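Side-chain contacts in fasciclin I (Drosophila melanogaster, PDB 1O70), which serves as a neural cell adhesion molecule probably held at the cell membrane by a GPI anchor, here represented by its third and fourth FAS1 domains: residues Y175-F180 with K228-R233; F197-K202 with E232-I237; D168-D173 with I300-Y305. All blocks are in the same frame, centred on the assembly; numbering follows the deposited sequence.

All three contacts lie in the fourth FAS1 domain. The touching residues of contacts 1 and 2 are buried, though charged side chains reach sulfate ions at their margins; contact 3 is mostly buried, with M170 partly exposed. Contact 1 joins helices 172-177 and 224-232 of the layer beside the sheet and is wholly apolar. In contact 2 a backbone hydrogen bond joins strand 193-199 to the residue just before strand 235-238; it shares E232 and R233 with contact 1. Contact 3 packs methionines leading into helix 172-177 onto strand 298-303. Contacts 2 and 3, centres about 8 Å apart, meet through D201, which bonds S172 and D173, and strands 193-199 and 298-303 are sheet neighbours.

Contact 1: Y175-F180 with K228-R233; sequences YKMGKF and KSILER. With SO4 (sulfate ion), chain F; SO4 (sulfate ion), chain E.
M177 and L231 bury the most surface here, 65 and 62 Å², and they meet obliquely through their terminal methyls. The M177 chain leaves its helix with CG trans to the backbone N (chi1 -167°), runs straight to SD and bends there (chi3 130°), which brings CE to helix 224-232. There the methyl faces two neighbouring residues, L231 through its CD1 and I230. M177 CE lies 4.0 Å from I230 CB, and the two side chains cross at about a right angle. The M177 CE to L231 CD1 separation of 3.3 Å is short, but at 2.6 Å resolution it shows proximity and nothing more. The other branch of L231 turns to the backbone, CD2 resting 3.6 Å from CA of G178, the residue after M177. One leucine thus spans two consecutive residues, a methyl to each.

L218 of helix 212-218 touches both M177 and I230, extending the apolar cluster to a third helix. Charged groups lie outside it. K228 NZ pairs with E232 OE2 at 3.3 Å, one turn on along the same helix, as a salt bridge whose hydrogen bond is weak. R233 sends NH2 to O3 of a sulfate at 3.2 Å in a nearly straight bond (172°), while its NH1 pairs with D312 and L307 O. K176 NZ reaches another sulfate, O1 at 3.1 Å.

With 164 Å² buried in all, this is helix-to-helix packing through the methionine methyl and leucine and isoleucine carbons, with a leucine methyl on the glycine CA, within the helical layer that accompanies the β-sheet of the FAS1 fold.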
loop_
_atom_site.group_PDB
_atom_site.type_symbol
_atom_site.label_atom_id
_atom_site.label_comp_id
_atom_site.label_asym_id
_atom_site.label_seq_id
_atom_site.Cartn_x
_atom_site.Cartn_y
_atom_site.Cartn_z
ATOM N N TYR A 175 -2.514 14.197 0.433
ATOM C CA TYR A 175 -3.327 14.415 -0.759
ATOM C C TYR A 175 -3.896 15.826 -0.766
ATOM O O TYR A 175 -3.948 16.486 -1.805
ATOM C CB TYR A 175 -4.468 13.395 -0.832
ATOM C CG TYR A 175 -5.552 13.752 -1.826
ATOM C CD1 TYR A 175 -5.280 13.855 -3.192
ATOM C CD2 TYR A 175 -6.855 13.999 -1.393
ATOM C CE1 TYR A 175 -6.285 14.195 -4.101
ATOM C CE2 TYR A 175 -7.865 14.339 -2.283
ATOM C CZ TYR A 175 -7.579 14.436 -3.632
ATOM O OH TYR A 175 -8.592 14.771 -4.498
ATOM N N LYS A 176 -4.317 16.291 0.401
ATOM C CA LYS A 176 -4.870 17.629 0.505
ATOM C C LYS A 176 -3.807 18.708 0.272
ATOM O O LYS A 176 -4.058 19.699 -0.414
ATOM C CB LYS A 176 -5.515 17.825 1.873
ATOM C CG LYS A 176 -6.008 19.232 2.088
ATOM C CD LYS A 176 -7.173 19.255 3.052
ATOM C CE LYS A 176 -6.757 18.871 4.455
ATOM N NZ LYS A 176 -7.921 19.011 5.379
ATOM N N MET A 177 -2.620 18.499 0.829
ATOM C CA MET A 177 -1.534 19.454 0.683
ATOM C C MET A 177 -1.116 19.627 -0.776
ATOM O O MET A 177 -0.695 20.708 -1.181
ATOM C CB MET A 177 -0.331 19.001 1.511
ATOM C CG MET A 177 0.732 20.052 1.694
ATOM S SD MET A 177 1.989 19.463 2.862
ATOM C CE MET A 177 3.445 19.783 1.992
ATOM N N GLY A 178 -1.235 18.557 -1.557
ATOM C CA GLY A 178 -0.861 18.602 -2.961
ATOM C C GLY A 178 -1.879 19.302 -3.833
ATOM O O GLY A 178 -1.707 19.417 -5.045
ATOM N N LYS A 179 -2.956 19.778 -3.228
ATOM C CA LYS A 179 -3.976 20.465 -3.999
ATOM C C LYS A 179 -3.730 21.960 -4.132
ATOM O O LYS A 179 -3.957 22.532 -5.194
ATOM C CB LYS A 179 -5.344 20.250 -3.373
ATOM C CG LYS A 179 -5.970 18.915 -3.659
ATOM C CD LYS A 179 -7.330 18.902 -3.007
ATOM C CE LYS A 179 -8.162 17.724 -3.430
ATOM N NZ LYS A 179 -9.507 17.841 -2.806
ATOM N N PHE A 180 -3.257 22.590 -3.063
ATOM C CA PHE A 180 -3.026 24.024 -3.083
ATOM C C PHE A 180 -2.204 24.518 -4.265
ATOM O O PHE A 180 -2.435 25.614 -4.750
ATOM C CB PHE A 180 -2.351 24.484 -1.785
ATOM C CG PHE A 180 -3.120 24.151 -0.546
ATOM C CD1 PHE A 180 -2.927 22.935 0.098
ATOM C CD2 PHE A 180 -4.047 25.051 -0.025
ATOM C CE1 PHE A 180 -3.647 22.619 1.243
ATOM C CE2 PHE A 180 -4.774 24.743 1.123
ATOM C CZ PHE A 180 -4.575 23.524 1.760
ATOM N N LYS A 228 4.563 22.861 -2.396
ATOM C CA LYS A 228 4.910 22.154 -3.625
ATOM C C LYS A 228 6.357 21.718 -3.594
ATOM O O LYS A 228 6.700 20.601 -3.984
ATOM C CB LYS A 228 4.692 23.036 -4.851
ATOM C CG LYS A 228 4.982 22.300 -6.159
ATOM C CD LYS A 228 3.986 22.681 -7.245
ATOM C CE LYS A 228 4.352 23.999 -7.905
ATOM N NZ LYS A 228 5.571 23.865 -8.754
ATOM N N SER A 229 7.205 22.623 -3.136
ATOM C CA SER A 229 8.629 22.364 -3.046
ATOM C C SER A 229 8.889 21.179 -2.112
ATOM O O SER A 229 9.760 20.352 -2.383
ATOM C CB SER A 229 9.331 23.623 -2.533
ATOM O OG SER A 229 10.716 23.405 -2.351
ATOM N N ILE A 230 8.128 21.105 -1.017
ATOM C CA ILE A 230 8.267 20.025 -0.033
ATOM C C ILE A 230 7.871 18.683 -0.654
ATOM O O ILE A 230 8.587 17.696 -0.522
ATOM C CB ILE A 230 7.373 20.258 1.214
ATOM C CG1 ILE A 230 7.738 21.581 1.893
ATOM C CG2 ILE A 230 7.547 19.105 2.202
ATOM C CD1 ILE A 230 9.121 21.588 2.541
ATOM N N LEU A 231 6.727 18.660 -1.328
ATOM C CA LEU A 231 6.238 17.451 -1.966
ATOM C C LEU A 231 7.117 16.989 -3.117
ATOM O O LEU A 231 7.382 15.795 -3.260
ATOM C CB LEU A 231 4.806 17.661 -2.456
ATOM C CG LEU A 231 3.651 17.321 -1.500
ATOM C CD1 LEU A 231 4.115 17.306 -0.049
ATOM C CD2 LEU A 231 2.522 18.314 -1.716
ATOM N N GLU A 232 7.579 17.918 -3.949
ATOM C CA GLU A 232 8.434 17.533 -5.074
ATOM C C GLU A 232 9.670 16.810 -4.579
ATOM O O GLU A 232 10.291 16.052 -5.319
ATOM C CB GLU A 232 8.843 18.760 -5.884
ATOM C CG GLU A 232 7.652 19.529 -6.417
ATOM C CD GLU A 232 8.057 20.721 -7.250
ATOM O OE1 GLU A 232 9.117 21.313 -6.947
ATOM O OE2 GLU A 232 7.304 21.075 -8.181
ATOM N N ARG A 233 10.028 17.049 -3.321
ATOM C CA ARG A 233 11.184 16.401 -2.732
ATOM C C ARG A 233 10.844 14.929 -2.481
ATOM O O ARG A 233 11.732 14.084 -2.449
ATOM C CB ARG A 233 11.538 17.094 -1.422
ATOM C CG ARG A 233 12.656 16.424 -0.634
ATOM C CD ARG A 233 12.809 17.048 0.743
ATOM N NE ARG A 233 13.384 18.393 0.695
ATOM C CZ ARG A 233 13.493 19.189 1.755
ATOM N NH1 ARG A 233 13.064 18.768 2.935
ATOM N NH2 ARG A 233 14.020 20.401 1.644
HETATM S S SO4 F . 15.765 19.911 -1.555
HETATM O O1 SO4 F . 14.995 19.024 -2.463
HETATM O O2 SO4 F . 17.068 20.241 -2.172
HETATM O O3 SO4 F . 15.000 21.157 -1.314
HETATM O O4 SO4 F . 15.995 19.211 -0.267
HETATM S S SO4 E . -5.278 18.815 8.298
HETATM O O1 SO4 E . -6.636 19.389 8.159
HETATM O O2 SO4 E . -4.750 18.471 6.961
HETATM O O3 SO4 E . -4.388 19.806 8.943
HETATM O O4 SO4 E . -5.343 17.592 9.128
#

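Contact 2: F197-K202 with E232-I237; sequences FVPRDK and ERHLAI. With SO4 (sulfate ion), chain C; SO4 (sulfate ion), chain F.
F197 and H234 are linked first through their backbones. F197 N donates to H234 O over 3.0 Å with an N-H...O angle of 179°, so the bond is straight at the hydrogen. Their CA atoms are the closest across the two segments, 5.1 Å apart. The pairing of the two strands continues in the backbone bonding of A236 with T195.

Side chains meet backbone oxygens in both directions. H234 O lies in the plane of the F197 ring at its edge, nearest to CD1, while F197 O lies near the plane of the imidazole at the edge carrying CD2. Each ring is thus met at its rim by the other residue's carbonyl. Van der Waals contact is added by P199, whose CG lies 3.9 Å from both NE2 and CD2 of H234, the proline ring crossing the imidazole obliquely.

The imidazole nitrogens bond beyond the two segments: ND1 to I230 O and NE2 to L307 N. A carbonyl at one and an amide N-H at the other are consistent with the proton on ND1, and together they would fix the ring's rotation.

Hydrogen bonds from the R200 side chain and the K202 backbone amide gather round a sulfate, probably from the crystallisation liquor, at the start of helix 201-210. R200 NE and K202 N both reach its O2, at 2.9 Å each, the latter nearly straight at 175°. CE of K202 lies over one face of the R200 guanidinium, which also makes a cation-pi contact with Y289.

Strand 235-238 in this way forms the edge of the seven-stranded mixed sheet, antiparallel to strand 193-199 and joined to it by a mainly helical connection, as belongs to the FAS1 fold.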
loop_
_atom_site.group_PDB
_atom_site.type_symbol
_atom_site.label_atom_id
_atom_site.label_comp_id
_atom_site.label_asym_id
_atom_site.label_seq_id
_atom_site.Cartn_x
_atom_site.Cartn_y
_atom_site.Cartn_z
ATOM N N PHE A 197 6.949 9.065 -2.055
ATOM C CA PHE A 197 7.148 8.744 -0.651
ATOM C C PHE A 197 6.143 9.618 0.068
ATOM O O PHE A 197 6.380 10.805 0.292
ATOM C CB PHE A 197 8.570 9.073 -0.193
ATOM C CG PHE A 197 9.621 8.263 -0.876
ATOM C CD1 PHE A 197 10.080 8.636 -2.131
ATOM C CD2 PHE A 197 10.088 7.079 -0.307
ATOM C CE1 PHE A 197 10.988 7.848 -2.825
ATOM C CE2 PHE A 197 11.001 6.274 -0.989
ATOM C CZ PHE A 197 11.450 6.658 -2.255
ATOM N N VAL A 198 5.012 9.011 0.413
ATOM C CA VAL A 198 3.910 9.709 1.056
ATOM C C VAL A 198 3.829 9.660 2.575
ATOM O O VAL A 198 3.623 8.601 3.160
ATOM C CB VAL A 198 2.563 9.185 0.544
ATOM C CG1 VAL A 198 1.444 9.922 1.225
ATOM C CG2 VAL A 198 2.480 9.340 -0.963
ATOM N N PRO A 199 3.988 10.813 3.240
ATOM C CA PRO A 199 3.895 10.796 4.702
ATOM C C PRO A 199 2.427 10.502 5.075
ATOM O O PRO A 199 1.508 11.053 4.472
ATOM C CB PRO A 199 4.314 12.214 5.091
ATOM C CG PRO A 199 5.256 12.615 3.969
ATOM C CD PRO A 199 4.522 12.101 2.757
ATOM N N ARG A 200 2.204 9.624 6.050
ATOM C CA ARG A 200 0.849 9.287 6.471
ATOM C C ARG A 200 0.306 10.436 7.316
ATOM O O ARG A 200 1.065 11.306 7.738
ATOM C CB ARG A 200 0.857 8.012 7.307
ATOM C CG ARG A 200 1.698 8.145 8.555
ATOM C CD ARG A 200 1.892 6.820 9.251
ATOM N NE ARG A 200 0.630 6.263 9.710
ATOM C CZ ARG A 200 0.533 5.263 10.583
ATOM N NH1 ARG A 200 1.633 4.712 11.090
ATOM N NH2 ARG A 200 -0.661 4.817 10.950
ATOM N N ASP A 201 -1.002 10.445 7.568
ATOM C CA ASP A 201 -1.600 11.503 8.373
ATOM C C ASP A 201 -0.881 11.665 9.721
ATOM O O ASP A 201 -0.509 12.787 10.098
ATOM C CB ASP A 201 -3.090 11.223 8.589
ATOM C CG ASP A 201 -3.963 11.719 7.425
ATOM O OD1 ASP A 201 -3.420 12.054 6.334
ATOM O OD2 ASP A 201 -5.204 11.767 7.600
ATOM N N LYS A 202 -0.678 10.559 10.442
ATOM C CA LYS A 202 0.004 10.591 11.745
ATOM C C LYS A 202 1.335 11.349 11.615
ATOM O O LYS A 202 1.753 12.059 12.535
ATOM C CB LYS A 202 0.270 9.170 12.248
ATOM C CG LYS A 202 0.687 9.098 13.717
ATOM C CD LYS A 202 1.178 7.701 14.110
ATOM C CE LYS A 202 0.184 6.586 13.747
ATOM N NZ LYS A 202 -1.104 6.625 14.502
ATOM N N GLU A 232 7.579 17.918 -3.949
ATOM C CA GLU A 232 8.434 17.533 -5.074
ATOM C C GLU A 232 9.670 16.810 -4.579
ATOM O O GLU A 232 10.291 16.052 -5.319
ATOM C CB GLU A 232 8.843 18.760 -5.884
ATOM C CG GLU A 232 7.652 19.529 -6.417
ATOM C CD GLU A 232 8.057 20.721 -7.250
ATOM O OE1 GLU A 232 9.117 21.313 -6.947
ATOM O OE2 GLU A 232 7.304 21.075 -8.181
ATOM N N ARG A 233 10.028 17.049 -3.321
ATOM C CA ARG A 233 11.184 16.401 -2.732
ATOM C C ARG A 233 10.844 14.929 -2.481
ATOM O O ARG A 233 11.732 14.084 -2.449
ATOM C CB ARG A 233 11.538 17.094 -1.422
ATOM C CG ARG A 233 12.656 16.424 -0.634
ATOM C CD ARG A 233 12.809 17.048 0.743
ATOM N NE ARG A 233 13.384 18.393 0.695
ATOM C CZ ARG A 233 13.493 19.189 1.755
ATOM N NH1 ARG A 233 13.064 18.768 2.935
ATOM N NH2 ARG A 233 14.020 20.401 1.644
ATOM N N HIS A 234 9.554 14.630 -2.310
ATOM C CA HIS A 234 9.116 13.262 -2.053
ATOM C C HIS A 234 8.787 12.475 -3.317
ATOM O O HIS A 234 8.586 11.256 -3.260
ATOM C CB HIS A 234 7.874 13.253 -1.158
ATOM C CG HIS A 234 8.090 13.834 0.200
ATOM N ND1 HIS A 234 8.291 15.181 0.406
ATOM C CD2 HIS A 234 8.118 13.261 1.426
ATOM C CE1 HIS A 234 8.432 15.412 1.698
ATOM N NE2 HIS A 234 8.332 14.262 2.340
ATOM N N LEU A 235 8.749 13.169 -4.452
ATOM C CA LEU A 235 8.380 12.553 -5.722
ATOM C C LEU A 235 9.483 12.284 -6.730
ATOM O O LEU A 235 10.045 13.209 -7.317
ATOM C CB LEU A 235 7.297 13.398 -6.400
ATOM C CG LEU A 235 6.690 12.802 -7.674
ATOM C CD1 LEU A 235 5.917 11.537 -7.317
ATOM C CD2 LEU A 235 5.775 13.827 -8.340
ATOM N N ALA A 236 9.762 11.001 -6.942
ATOM C CA ALA A 236 10.777 10.566 -7.891
ATOM C C ALA A 236 10.119 10.267 -9.234
ATOM O O ALA A 236 9.167 9.494 -9.311
ATOM C CB ALA A 236 11.479 9.324 -7.371
ATOM N N ILE A 237 10.640 10.870 -10.296
ATOM C CA ILE A 237 10.077 10.685 -11.628
ATOM C C ILE A 237 11.089 10.105 -12.608
ATOM O O ILE A 237 12.109 10.732 -12.889
ATOM C CB ILE A 237 9.575 12.033 -12.191
ATOM C CG1 ILE A 237 8.636 12.696 -11.167
ATOM C CG2 ILE A 237 8.890 11.816 -13.532
ATOM C CD1 ILE A 237 8.202 14.119 -11.519
HETATM S S SO4 C . -2.952 7.476 10.115
HETATM O O1 SO4 C . -3.920 7.281 9.042
HETATM O O2 SO4 C . -1.694 7.976 9.536
HETATM O O3 SO4 C . -3.449 8.454 11.094
HETATM O O4 SO4 C . -2.714 6.181 10.782
HETATM S S SO4 F . 15.765 19.911 -1.555
HETATM O O1 SO4 F . 14.995 19.024 -2.463
HETATM O O2 SO4 F . 17.068 20.241 -2.172
HETATM O O3 SO4 F . 15.000 21.157 -1.314
HETATM O O4 SO4 F . 15.995 19.211 -0.267
#

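Contact 3: D168-D173 with I300-Y305; sequences DPMMSD and IHVIDY
An Asx turn and short 3-10 segment leading into helix 172-177 bring M170 and M171 onto strand 298-303, where I300 and V302, two residues apart, point toward them. M171 and V302 bury about equal areas, 58 and 59 Å². The CG of M171 lies trans to the carbonyl carbon (chi1 -62°) and the chain is extended beyond, which carries its methyl to both strand residues: M171 CE lies 3.6 Å from I300 CG2 and 3.6 Å from V302 CG2. Toward I300 the approach is tip to tip, M171 SD lying 4.0 Å from I300 CD1; V302 is crossed obliquely. M170 comes to the CG1 side of V302 through its own CE, but that separation is modelled too short to be trusted.

The turn that presents the methionines is held by D168. Its OD1 accepts from M170 N at 2.9 Å, on the anti side and 22° out of the carboxylate plane, and its O accepts from M171 N at the same length. OD2 pairs with R290 of the neighbouring strand 284-295, which would probably balance its charge.

V198 of strand 193-199 touches both M171 and I300, so the methionine packs against two adjacent parallel strands. Methyl and thioether groups thereby seat the 3-10 turn that leads into helix 172-177 on the parallel pair of strands 193-199 and 298-303, a turn-on-sheet contact of the FAS1 domain core.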
loop_
_atom_site.group_PDB
_atom_site.type_symbol
_atom_site.label_atom_id
_atom_site.label_comp_id
_atom_site.label_asym_id
_atom_site.label_seq_id
_atom_site.Cartn_x
_atom_site.Cartn_y
_atom_site.Cartn_z
ATOM N N ASP A 168 -7.389 6.828 -0.342
ATOM C CA ASP A 168 -6.790 6.263 0.876
ATOM C C ASP A 168 -6.834 7.264 2.038
ATOM O O ASP A 168 -6.088 8.250 2.054
ATOM C CB ASP A 168 -5.333 5.871 0.605
ATOM C CG ASP A 168 -4.763 4.927 1.662
ATOM O OD1 ASP A 168 -5.048 5.107 2.869
ATOM O OD2 ASP A 168 -4.004 4.009 1.285
ATOM N N PRO A 169 -7.676 7.003 3.054
ATOM C CA PRO A 169 -7.773 7.927 4.194
ATOM C C PRO A 169 -6.442 8.212 4.889
ATOM O O PRO A 169 -6.246 9.281 5.483
ATOM C CB PRO A 169 -8.743 7.224 5.148
ATOM C CG PRO A 169 -9.480 6.250 4.278
ATOM C CD PRO A 169 -8.431 5.768 3.321
ATOM N N MET A 170 -5.537 7.245 4.823
ATOM C CA MET A 170 -4.240 7.376 5.467
ATOM C C MET A 170 -3.359 8.438 4.814
ATOM O O MET A 170 -2.446 8.979 5.445
ATOM C CB MET A 170 -3.524 6.031 5.442
ATOM C CG MET A 170 -2.475 5.939 6.510
ATOM S SD MET A 170 -1.859 4.278 6.730
ATOM C CE MET A 170 -0.510 4.381 5.631
ATOM N N MET A 171 -3.670 8.735 3.555
ATOM C CA MET A 171 -2.939 9.700 2.754
ATOM C C MET A 171 -3.654 11.037 2.644
ATOM O O MET A 171 -3.156 11.937 1.975
ATOM C CB MET A 171 -2.707 9.122 1.347
ATOM C CG MET A 171 -1.860 7.828 1.324
ATOM S SD MET A 171 -1.660 7.128 -0.331
ATOM C CE MET A 171 -0.925 5.533 -0.008
ATOM N N SER A 172 -4.788 11.177 3.325
ATOM C CA SER A 172 -5.599 12.394 3.260
ATOM C C SER A 172 -4.856 13.729 3.401
ATOM O O SER A 172 -5.143 14.671 2.650
ATOM C CB SER A 172 -6.734 12.330 4.292
ATOM O OG SER A 172 -6.359 12.923 5.532
ATOM N N ASP A 173 -3.911 13.819 4.337
ATOM C CA ASP A 173 -3.164 15.061 4.517
ATOM C C ASP A 173 -2.257 15.346 3.326
ATOM O O ASP A 173 -2.303 16.427 2.731
ATOM C CB ASP A 173 -2.330 15.016 5.803
ATOM C CG ASP A 173 -3.161 15.265 7.046
ATOM O OD1 ASP A 173 -4.332 15.636 6.912
ATOM O OD2 ASP A 173 -2.653 15.094 8.166
ATOM N N ILE A 300 3.821 3.817 -4.464
ATOM C CA ILE A 300 3.790 4.731 -3.332
ATOM C C ILE A 300 4.363 4.058 -2.087
ATOM O O ILE A 300 4.067 2.897 -1.823
ATOM C CB ILE A 300 2.356 5.140 -3.005
ATOM C CG1 ILE A 300 1.863 6.176 -4.019
ATOM C CG2 ILE A 300 2.271 5.652 -1.562
ATOM C CD1 ILE A 300 0.421 6.612 -3.766
ATOM N N HIS A 301 5.174 4.776 -1.317
ATOM C CA HIS A 301 5.724 4.211 -0.079
ATOM C C HIS A 301 5.266 5.109 1.072
ATOM O O HIS A 301 5.694 6.266 1.182
ATOM C CB HIS A 301 7.248 4.187 -0.116
ATOM C CG HIS A 301 7.816 3.420 -1.272
ATOM N ND1 HIS A 301 7.742 2.047 -1.361
ATOM C CD2 HIS A 301 8.471 3.837 -2.382
ATOM C CE1 HIS A 301 8.327 1.647 -2.475
ATOM N NE2 HIS A 301 8.779 2.714 -3.114
ATOM N N VAL A 302 4.400 4.594 1.934
ATOM C CA VAL A 302 3.912 5.413 3.035
ATOM C C VAL A 302 4.946 5.501 4.143
ATOM O O VAL A 302 5.348 4.493 4.725
ATOM C CB VAL A 302 2.598 4.867 3.608
ATOM C CG1 VAL A 302 2.131 5.766 4.732
ATOM C CG2 VAL A 302 1.544 4.800 2.514
ATOM N N ILE A 303 5.381 6.717 4.438
ATOM C CA ILE A 303 6.383 6.898 5.469
ATOM C C ILE A 303 5.838 7.469 6.773
ATOM O O ILE A 303 4.738 8.022 6.804
ATOM C CB ILE A 303 7.549 7.726 4.925
ATOM C CG1 ILE A 303 7.101 9.135 4.557
ATOM C CG2 ILE A 303 8.099 7.025 3.675
ATOM C CD1 ILE A 303 8.230 9.991 4.006
ATOM N N ASP A 304 6.598 7.304 7.854
ATOM C CA ASP A 304 6.192 7.749 9.191
ATOM C C ASP A 304 6.296 9.242 9.439
ATOM O O ASP A 304 5.580 9.789 10.279
ATOM C CB ASP A 304 7.030 7.043 10.258
ATOM C CG ASP A 304 6.463 5.698 10.663
ATOM O OD1 ASP A 304 7.253 4.869 11.169
ATOM O OD2 ASP A 304 5.235 5.468 10.520
ATOM N N TYR A 305 7.197 9.892 8.718
ATOM C CA TYR A 305 7.424 11.317 8.898
ATOM C C TYR A 305 7.897 11.882 7.566
ATOM O O TYR A 305 8.631 11.226 6.826
ATOM C CB TYR A 305 8.497 11.525 9.974
ATOM C CG TYR A 305 8.591 12.932 10.529
ATOM C CD1 TYR A 305 7.645 13.406 11.442
ATOM C CD2 TYR A 305 9.619 13.801 10.127
ATOM C CE1 TYR A 305 7.718 14.709 11.943
ATOM C CE2 TYR A 305 9.697 15.110 10.624
ATOM C CZ TYR A 305 8.743 15.555 11.529
ATOM O OH TYR A 305 8.785 16.850 12.005
#